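Local coordinates for CBS domain containing membrane protein (Sphaerobacter thermophilus, PDB 4ESY) that is of unproven function but carries at its C-terminal end a pair of CBS domains, modules that in many relatives bind adenine nucleotides and regulate the attached protein, at residues T43-Q48 and I79-E84; P76-I79 and E84-S87; G125-Q130 and H137-V142. One frame throughout, in Å; residues are numbered along the deposited sequence.

Contact 1 (T43-Q48 and I79-E84)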
loop_
_atom_site.group_PDB
_atom_site.type_symbol
_atom_site.label_atom_id
_atom_site.label_comp_id
_atom_site.label_asym_id
_atom_site.label_seq_id
_atom_site.Cartn_x
_atom_site.Cartn_y
_atom_site.Cartn_z
ATOM N N THR B 43 11.339 -9.225 10.766
ATOM C CA THR B 43 12.079 -8.385 9.831
ATOM C C THR B 43 11.192 -7.313 9.216
ATOM O O THR B 43 11.536 -6.127 9.235
ATOM C CB THR B 43 12.693 -9.238 8.708
ATOM O OG1 THR B 43 13.556 -10.205 9.298
ATOM C CG2 THR B 43 13.492 -8.378 7.750
HETATM N N MSE B 44 10.032 -7.716 8.726
HETATM C CA MSE B 44 9.115 -6.788 8.023
HETATM C C MSE B 44 8.569 -5.709 8.946
HETATM O O MSE B 44 8.453 -4.538 8.564
HETATM C CB MSE B 44 7.925 -7.544 7.411
HETATM C CG MSE B 44 8.249 -8.410 6.154
HETATM SE SE MSE B 44 6.554 -9.352 5.697
HETATM C CE MSE B 44 7.012 -9.837 3.896
ATOM N N LEU B 45 8.203 -6.123 10.152
ATOM C CA LEU B 45 7.743 -5.186 11.157
ATOM C C LEU B 45 8.872 -4.271 11.675
ATOM O O LEU B 45 8.640 -3.092 11.894
ATOM C CB LEU B 45 7.050 -5.916 12.321
ATOM C CG LEU B 45 5.687 -6.554 12.032
ATOM C CD1 LEU B 45 5.260 -7.318 13.263
ATOM C CD2 LEU B 45 4.637 -5.481 11.672
ATOM N N GLU B 46 10.080 -4.801 11.881
ATOM C CA GLU B 46 11.211 -3.941 12.303
ATOM C C GLU B 46 11.444 -2.840 11.278
ATOM O O GLU B 46 11.691 -1.706 11.629
ATOM C CB GLU B 46 12.534 -4.717 12.452
ATOM C CG GLU B 46 12.592 -5.755 13.562
ATOM C CD GLU B 46 13.445 -5.340 14.744
ATOM O OE1 GLU B 46 13.364 -6.034 15.785
ATOM O OE2 GLU B 46 14.191 -4.333 14.639
ATOM N N HIS B 47 11.359 -3.193 10.002
ATOM C CA HIS B 47 11.635 -2.239 8.930
ATOM C C HIS B 47 10.424 -1.518 8.326
ATOM O O HIS B 47 10.572 -0.725 7.385
ATOM C CB HIS B 47 12.466 -2.938 7.841
ATOM C CG HIS B 47 13.795 -3.403 8.336
ATOM N ND1 HIS B 47 14.082 -4.726 8.588
ATOM C CD2 HIS B 47 14.909 -2.712 8.667
ATOM C CE1 HIS B 47 15.319 -4.829 9.045
ATOM N NE2 HIS B 47 15.843 -3.620 9.098
ATOM N N GLN B 48 9.242 -1.808 8.864
ATOM C CA GLN B 48 7.976 -1.232 8.390
ATOM C C GLN B 48 7.725 -1.441 6.891
ATOM O O GLN B 48 7.390 -0.509 6.177
ATOM C CB GLN B 48 7.865 0.256 8.743
ATOM C CG GLN B 48 7.937 0.538 10.230
ATOM C CD GLN B 48 7.747 1.998 10.529
ATOM O OE1 GLN B 48 6.639 2.518 10.425
ATOM N NE2 GLN B 48 8.831 2.679 10.894
ATOM N N ILE B 79 -1.442 -11.535 13.504
ATOM C CA ILE B 79 -1.059 -12.164 14.750
ATOM C C ILE B 79 0.287 -11.643 15.286
ATOM O O ILE B 79 0.497 -11.559 16.510
ATOM C CB ILE B 79 -1.047 -13.692 14.624
ATOM C CG1 ILE B 79 -1.087 -14.285 15.997
ATOM C CG2 ILE B 79 0.199 -14.222 13.844
ATOM C CD1 ILE B 79 -1.367 -15.727 15.967
ATOM N N TYR B 80 1.177 -11.251 14.379
ATOM C CA TYR B 80 2.489 -10.712 14.785
ATOM C C TYR B 80 2.422 -9.237 15.206
ATOM O O TYR B 80 3.339 -8.729 15.854
ATOM C CB TYR B 80 3.556 -10.930 13.674
ATOM C CG TYR B 80 3.794 -12.405 13.404
ATOM C CD1 TYR B 80 4.568 -13.173 14.278
ATOM C CD2 TYR B 80 3.255 -13.032 12.283
ATOM C CE1 TYR B 80 4.763 -14.517 14.058
ATOM C CE2 TYR B 80 3.450 -14.387 12.056
ATOM C CZ TYR B 80 4.207 -15.114 12.933
ATOM O OH TYR B 80 4.395 -16.453 12.721
ATOM N N GLU B 81 1.343 -8.541 14.853
ATOM C CA GLU B 81 1.185 -7.138 15.271
ATOM C C GLU B 81 0.278 -6.948 16.475
ATOM O O GLU B 81 0.466 -6.022 17.257
ATOM C CB GLU B 81 0.592 -6.288 14.140
ATOM C CG GLU B 81 1.401 -6.261 12.871
ATOM C CD GLU B 81 0.875 -5.236 11.851
ATOM O OE1 GLU B 81 0.225 -5.646 10.884
ATOM O OE2 GLU B 81 1.118 -4.024 11.996
ATOM N N ALA B 82 -0.739 -7.792 16.602
ATOM C CA ALA B 82 -1.797 -7.526 17.562
ATOM C C ALA B 82 -2.347 -8.809 18.121
ATOM O O ALA B 82 -3.544 -9.015 18.046
ATOM C CB ALA B 82 -2.931 -6.737 16.871
ATOM N N SER B 83 -1.491 -9.679 18.663
ATOM C CA SER B 83 -1.990 -10.966 19.160
ATOM C C SER B 83 -2.993 -10.801 20.309
ATOM O O SER B 83 -3.938 -11.574 20.419
ATOM C CB SER B 83 -0.848 -11.898 19.590
ATOM O OG SER B 83 -0.005 -11.263 20.528
ATOM N N GLU B 84 -2.768 -9.797 21.154
ATOM C CA GLU B 84 -3.647 -9.549 22.287
ATOM C C GLU B 84 -5.092 -9.182 21.873
ATOM O O GLU B 84 -6.051 -9.591 22.523
ATOM C CB GLU B 84 -3.024 -8.510 23.232
ATOM C CG GLU B 84 -2.846 -7.104 22.659
ATOM C CD GLU B 84 -2.015 -7.024 21.379
ATOM O OE1 GLU B 84 -2.385 -6.173 20.537
ATOM O OE2 GLU B 84 -1.009 -7.782 21.217
#
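L45 sends its two methyl branches against the turn formed by Y80 and E81, and these three residues make up the whole contact. CG of L45 sits beside the backbone N and anti to the carbonyl carbon (chi1 -70°), and the fork beyond it straddles two sites. L45 CD1 rests on the backbone, 3.5 Å from Y80 O, with Y80 CB next to it at 4.0 Å. L45 CD2 lies 3.5 Å from E81 CG, the aliphatic part of the glutamate side chain. This apolar fork is the close part. Beyond it the contact loosens: the Y80 ring turns away from L45, and the E81 carboxylate stays alongside L45 CD2 while OE1 makes a salt bridge to a basic side chain of another protein chain in the assembly. On the part of helix 37-46 remote from the contact, H47 N and ND1 approach T43 O from opposite faces of the carbonyl plane, and Q48 then leaves the helix in a Schellman motif. The contact thus ties the C-terminal end of helix 37-46 to the turn ahead of helix 83-86, while M44 reaches F77 and I79 packs on helix 92-102.

Contact 2 (P76-I79 and E84-S87)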
loop_
_atom_site.group_PDB
_atom_site.type_symbol
_atom_site.label_atom_id
_atom_site.label_comp_id
_atom_site.label_asym_id
_atom_site.label_seq_id
_atom_site.Cartn_x
_atom_site.Cartn_y
_atom_site.Cartn_z
ATOM N N PRO B 76 -2.716 -15.613 9.850
ATOM C CA PRO B 76 -3.001 -14.217 9.546
ATOM C C PRO B 76 -1.788 -13.381 10.013
ATOM O O PRO B 76 -1.400 -13.420 11.187
ATOM C CB PRO B 76 -4.237 -13.922 10.416
ATOM C CG PRO B 76 -4.039 -14.804 11.635
ATOM C CD PRO B 76 -3.196 -16.006 11.191
ATOM N N PHE B 77 -1.193 -12.623 9.109
ATOM C CA PHE B 77 -0.020 -11.816 9.485
ATOM C C PHE B 77 -0.294 -10.942 10.728
ATOM O O PHE B 77 0.610 -10.655 11.522
ATOM C CB PHE B 77 0.441 -10.974 8.300
ATOM C CG PHE B 77 1.650 -10.116 8.595
ATOM C CD1 PHE B 77 2.936 -10.572 8.294
ATOM C CD2 PHE B 77 1.506 -8.882 9.176
ATOM C CE1 PHE B 77 4.065 -9.771 8.564
ATOM C CE2 PHE B 77 2.644 -8.072 9.459
ATOM C CZ PHE B 77 3.911 -8.535 9.150
ATOM N N TRP B 78 -1.553 -10.573 10.939
ATOM C CA TRP B 78 -1.875 -9.643 12.036
ATOM C C TRP B 78 -1.520 -10.208 13.406
ATOM O O TRP B 78 -1.316 -9.454 14.350
ATOM C CB TRP B 78 -3.372 -9.246 12.022
ATOM C CG TRP B 78 -3.573 -7.824 12.450
ATOM C CD1 TRP B 78 -2.815 -6.746 12.076
ATOM C CD2 TRP B 78 -4.541 -7.330 13.395
ATOM N NE1 TRP B 78 -3.287 -5.604 12.697
ATOM C CE2 TRP B 78 -4.344 -5.938 13.509
ATOM C CE3 TRP B 78 -5.567 -7.930 14.135
ATOM C CZ2 TRP B 78 -5.127 -5.127 14.356
ATOM C CZ3 TRP B 78 -6.358 -7.130 14.965
ATOM C CH2 TRP B 78 -6.136 -5.740 15.060
ATOM N N ILE B 79 -1.442 -11.535 13.504
ATOM C CA ILE B 79 -1.059 -12.164 14.750
ATOM C C ILE B 79 0.287 -11.643 15.286
ATOM O O ILE B 79 0.497 -11.559 16.510
ATOM C CB ILE B 79 -1.047 -13.692 14.624
ATOM C CG1 ILE B 79 -1.087 -14.285 15.997
ATOM C CG2 ILE B 79 0.199 -14.222 13.844
ATOM C CD1 ILE B 79 -1.367 -15.727 15.967
ATOM N N GLU B 84 -2.768 -9.797 21.154
ATOM C CA GLU B 84 -3.647 -9.549 22.287
ATOM C C GLU B 84 -5.092 -9.182 21.873
ATOM O O GLU B 84 -6.051 -9.591 22.523
ATOM C CB GLU B 84 -3.024 -8.510 23.232
ATOM C CG GLU B 84 -2.846 -7.104 22.659
ATOM C CD GLU B 84 -2.015 -7.024 21.379
ATOM O OE1 GLU B 84 -2.385 -6.173 20.537
ATOM O OE2 GLU B 84 -1.009 -7.782 21.217
ATOM N N ILE B 85 -5.236 -8.441 20.781
ATOM C CA ILE B 85 -6.553 -8.070 20.242
ATOM C C ILE B 85 -7.177 -9.310 19.605
ATOM O O ILE B 85 -8.346 -9.573 19.773
ATOM C CB ILE B 85 -6.423 -6.890 19.224
ATOM C CG1 ILE B 85 -6.028 -5.612 19.969
ATOM C CG2 ILE B 85 -7.712 -6.630 18.468
ATOM C CD1 ILE B 85 -5.599 -4.466 19.055
ATOM N N LEU B 86 -6.368 -10.079 18.891
ATOM C CA LEU B 86 -6.825 -11.324 18.301
ATOM C C LEU B 86 -7.235 -12.375 19.321
ATOM O O LEU B 86 -8.194 -13.120 19.084
ATOM C CB LEU B 86 -5.794 -11.878 17.331
ATOM C CG LEU B 86 -5.769 -11.070 16.032
ATOM C CD1 LEU B 86 -4.888 -11.754 14.992
ATOM C CD2 LEU B 86 -7.192 -10.839 15.493
ATOM N N SER B 87 -6.559 -12.391 20.471
ATOM C CA SER B 87 -6.920 -13.295 21.570
ATOM C C SER B 87 -8.273 -13.034 22.196
ATOM O O SER B 87 -8.789 -13.883 22.906
ATOM C CB SER B 87 -5.854 -13.292 22.657
ATOM O OG SER B 87 -4.604 -13.636 22.078
#
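W78 and L86 are brought together by torsions of unequal ease. The tryptophan takes a strained first torsion (chi1 -145°), well off a staggered position, and swings its six-membered ring toward helix 83-86. L86 answers from a relaxed rotamer, with CG anti to its own carbonyl carbon (chi1 -74°) and the chain extended beyond, and its fork enters the angle between the indole and the backbone of I79. L86 CD2 arrives at the ring edge, close to the indole plane, 3.6 Å from W78 CE3, and is therefore not stacked over a face. L86 CD1 turns the other way and settles on the main chain, 3.8 Å from I79 N and 4.3 Å from I79 CB. The residue before it, I85, presents CG2, which approaches W78 CZ3 obliquely at 3.8 Å. The tryptophan is thus met along one side by two successive residues. An alanine in place of L86 would probably leave the benzo edge of W78 and the backbone of I79 without their shared apolar partner, and the indole freer to turn. Between the two segments the contact is apolar; within 76-79, I79 N donates to P76 O at 3.0 Å, closing the turn on which W78 is mounted. Another protein chain of the assembly packs its backbone on P76 and W78, forms backbone hydrogen bonds with W78, and sets an acidic side chain against I85, so the cluster also belongs to an interface. Behind it, F77 faces helix 37-46 and I79 faces helix 92-102. What results is a beta turn, P76 to I79, doubled back upon by a short helix through a small hydrophobic cluster, in the connection that leads from the strands of the first CBS module to helix 92-102.

Contact 3 (G125-Q130 and H137-V142)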
loop_
_atom_site.group_PDB
_atom_site.type_symbol
_atom_site.label_atom_id
_atom_site.label_comp_id
_atom_site.label_asym_id
_atom_site.label_seq_id
_atom_site.Cartn_x
_atom_site.Cartn_y
_atom_site.Cartn_z
ATOM N N GLY B 125 8.717 4.650 -17.504
ATOM C CA GLY B 125 7.702 4.347 -18.497
ATOM C C GLY B 125 7.641 2.857 -18.796
ATOM O O GLY B 125 6.578 2.247 -18.853
ATOM N N SER B 126 8.801 2.242 -18.933
ATOM C CA SER B 126 8.845 0.846 -19.347
ATOM C C SER B 126 8.357 -0.094 -18.219
ATOM O O SER B 126 7.669 -1.080 -18.472
ATOM C CB SER B 126 10.276 0.499 -19.776
ATOM O OG SER B 126 11.113 0.399 -18.629
ATOM N N ILE B 127 8.703 0.205 -16.969
ATOM C CA ILE B 127 8.181 -0.597 -15.869
ATOM C C ILE B 127 6.664 -0.333 -15.684
ATOM O O ILE B 127 5.882 -1.250 -15.455
ATOM C CB ILE B 127 9.042 -0.437 -14.565
ATOM C CG1 ILE B 127 8.651 -1.463 -13.510
ATOM C CG2 ILE B 127 8.832 0.883 -13.932
ATOM C CD1 ILE B 127 9.799 -1.752 -12.494
ATOM N N ALA B 128 6.246 0.911 -15.830
ATOM C CA ALA B 128 4.807 1.229 -15.815
ATOM C C ALA B 128 4.062 0.392 -16.870
ATOM O O ALA B 128 2.995 -0.165 -16.614
ATOM C CB ALA B 128 4.596 2.708 -16.070
ATOM N N ASP B 129 4.658 0.284 -18.048
ATOM C CA ASP B 129 4.087 -0.528 -19.099
ATOM C C ASP B 129 4.019 -1.991 -18.722
ATOM O O ASP B 129 3.040 -2.658 -19.021
ATOM C CB ASP B 129 4.884 -0.334 -20.386
ATOM C CG ASP B 129 4.684 1.054 -20.974
ATOM O OD1 ASP B 129 3.769 1.768 -20.474
ATOM O OD2 ASP B 129 5.432 1.428 -21.915
ATOM N N GLN B 130 5.072 -2.473 -18.061
ATOM C CA GLN B 130 5.115 -3.832 -17.536
ATOM C C GLN B 130 3.966 -4.073 -16.557
ATOM O O GLN B 130 3.290 -5.097 -16.628
ATOM C CB GLN B 130 6.464 -4.106 -16.844
ATOM C CG GLN B 130 7.628 -4.453 -17.789
ATOM C CD GLN B 130 8.930 -4.727 -17.038
ATOM O OE1 GLN B 130 9.228 -4.083 -16.034
ATOM N NE2 GLN B 130 9.712 -5.678 -17.532
ATOM N N HIS B 137 1.083 -5.891 -9.412
ATOM C CA HIS B 137 1.195 -4.798 -8.449
ATOM C C HIS B 137 2.609 -4.535 -7.932
ATOM O O HIS B 137 2.843 -3.526 -7.235
ATOM C CB HIS B 137 0.270 -5.034 -7.265
ATOM C CG HIS B 137 -1.180 -5.089 -7.640
ATOM N ND1 HIS B 137 -1.926 -3.954 -7.897
ATOM C CD2 HIS B 137 -2.013 -6.140 -7.821
ATOM C CE1 HIS B 137 -3.160 -4.308 -8.212
ATOM N NE2 HIS B 137 -3.240 -5.628 -8.169
ATOM N N ARG B 138 3.543 -5.422 -8.271
ATOM C CA ARG B 138 4.897 -5.334 -7.728
ATOM C C ARG B 138 5.874 -5.896 -8.728
ATOM O O ARG B 138 5.617 -6.954 -9.273
ATOM C CB ARG B 138 5.019 -6.230 -6.500
ATOM C CG ARG B 138 4.795 -5.545 -5.190
ATOM C CD ARG B 138 4.765 -6.586 -4.080
ATOM N NE ARG B 138 3.516 -7.325 -4.061
ATOM C CZ ARG B 138 2.457 -6.972 -3.336
ATOM N NH1 ARG B 138 2.506 -5.883 -2.576
ATOM N NH2 ARG B 138 1.355 -7.710 -3.368
ATOM N N ILE B 139 7.017 -5.238 -8.911
ATOM C CA ILE B 139 8.062 -5.772 -9.776
ATOM C C ILE B 139 9.410 -5.587 -9.117
ATOM O O ILE B 139 9.784 -4.444 -8.824
ATOM C CB ILE B 139 8.092 -5.032 -11.129
ATOM C CG1 ILE B 139 6.809 -5.348 -11.921
ATOM C CG2 ILE B 139 9.361 -5.428 -11.948
ATOM C CD1 ILE B 139 6.595 -4.482 -13.180
ATOM N N PRO B 140 10.159 -6.685 -8.941
ATOM C CA PRO B 140 11.508 -6.659 -8.378
ATOM C C PRO B 140 12.538 -6.022 -9.343
ATOM O O PRO B 140 12.449 -6.177 -10.556
ATOM C CB PRO B 140 11.816 -8.152 -8.092
ATOM C CG PRO B 140 10.969 -8.908 -9.045
ATOM C CD PRO B 140 9.721 -8.057 -9.273
ATOM N N VAL B 141 13.464 -5.254 -8.788
ATOM C CA VAL B 141 14.541 -4.649 -9.568
ATOM C C VAL B 141 15.806 -5.402 -9.198
ATOM O O VAL B 141 16.109 -5.600 -8.027
ATOM C CB VAL B 141 14.676 -3.134 -9.302
ATOM C CG1 VAL B 141 15.682 -2.504 -10.260
ATOM C CG2 VAL B 141 13.314 -2.447 -9.460
ATOM N N VAL B 142 16.511 -5.860 -10.223
ATOM C CA VAL B 142 17.686 -6.683 -10.072
ATOM C C VAL B 142 18.831 -6.054 -10.823
ATOM O O VAL B 142 18.658 -5.610 -11.953
ATOM C CB VAL B 142 17.408 -8.071 -10.642
ATOM C CG1 VAL B 142 18.679 -8.894 -10.705
ATOM C CG2 VAL B 142 16.363 -8.748 -9.792
#
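Q130 and I127 meet I139 from a helix whose shortest backbone bond here is D129 N to G125 O, 2.9 Å; Q130 N to S126 O follows at 3.0 Å. The helical bonds keep this turn regular, with I127 and Q130 on the face toward the strand. I127 directs CG1 anti to its backbone N (chi1 -169°), extending the branch toward the sheet. The two isoleucines slide past each other in opposite senses: I127 CD1 reaches I139 CG2 at 3.7 Å, while I139 CD1 runs back to I127 CG1, also at 3.7 Å. I139 thus tucks its tip under the helix, Q130 CB lying 3.7 Å from I139 CD1 and the glutamine chain crossing at about a right angle. The contact is almost wholly apolar, though Q130 OE1 also comes near I139 CD1; D129 bridges R16 and R132 away from it. On the strand, P140 turns its ring the other way, onto L61 and I64, and R138 NH1 hydrogen-bonds to OD of the S-hydroxycysteine at position 51. L156 packs on I127 from helix 153-157. Helix 124-134 laid on strand 138-143, itself paired antiparallel with strand 146-152, is part of the core of the second CBS module.

Overall arrangement
Contact 1 is a surface touch and contacts 2 and 3 are buried, yet all three rely on aliphatic branches instead of polar bonds between segments. The segments of contacts 1 and 2 overlap at I79 and E84 and both draw on helix 83-86; F77 joins them by meeting M44 and L45. Another protein chain reaches both, by a salt bridge to E81 in contact 1 and by packing and backbone bonds in contact 2. Contact 3 stands on the other side of the chain's centre, its centre about 27 Å from that of contact 1 and about 33 Å from that of contact 2. It joins helix to strand within one CBS module, untouched by other protein chains of the assembly.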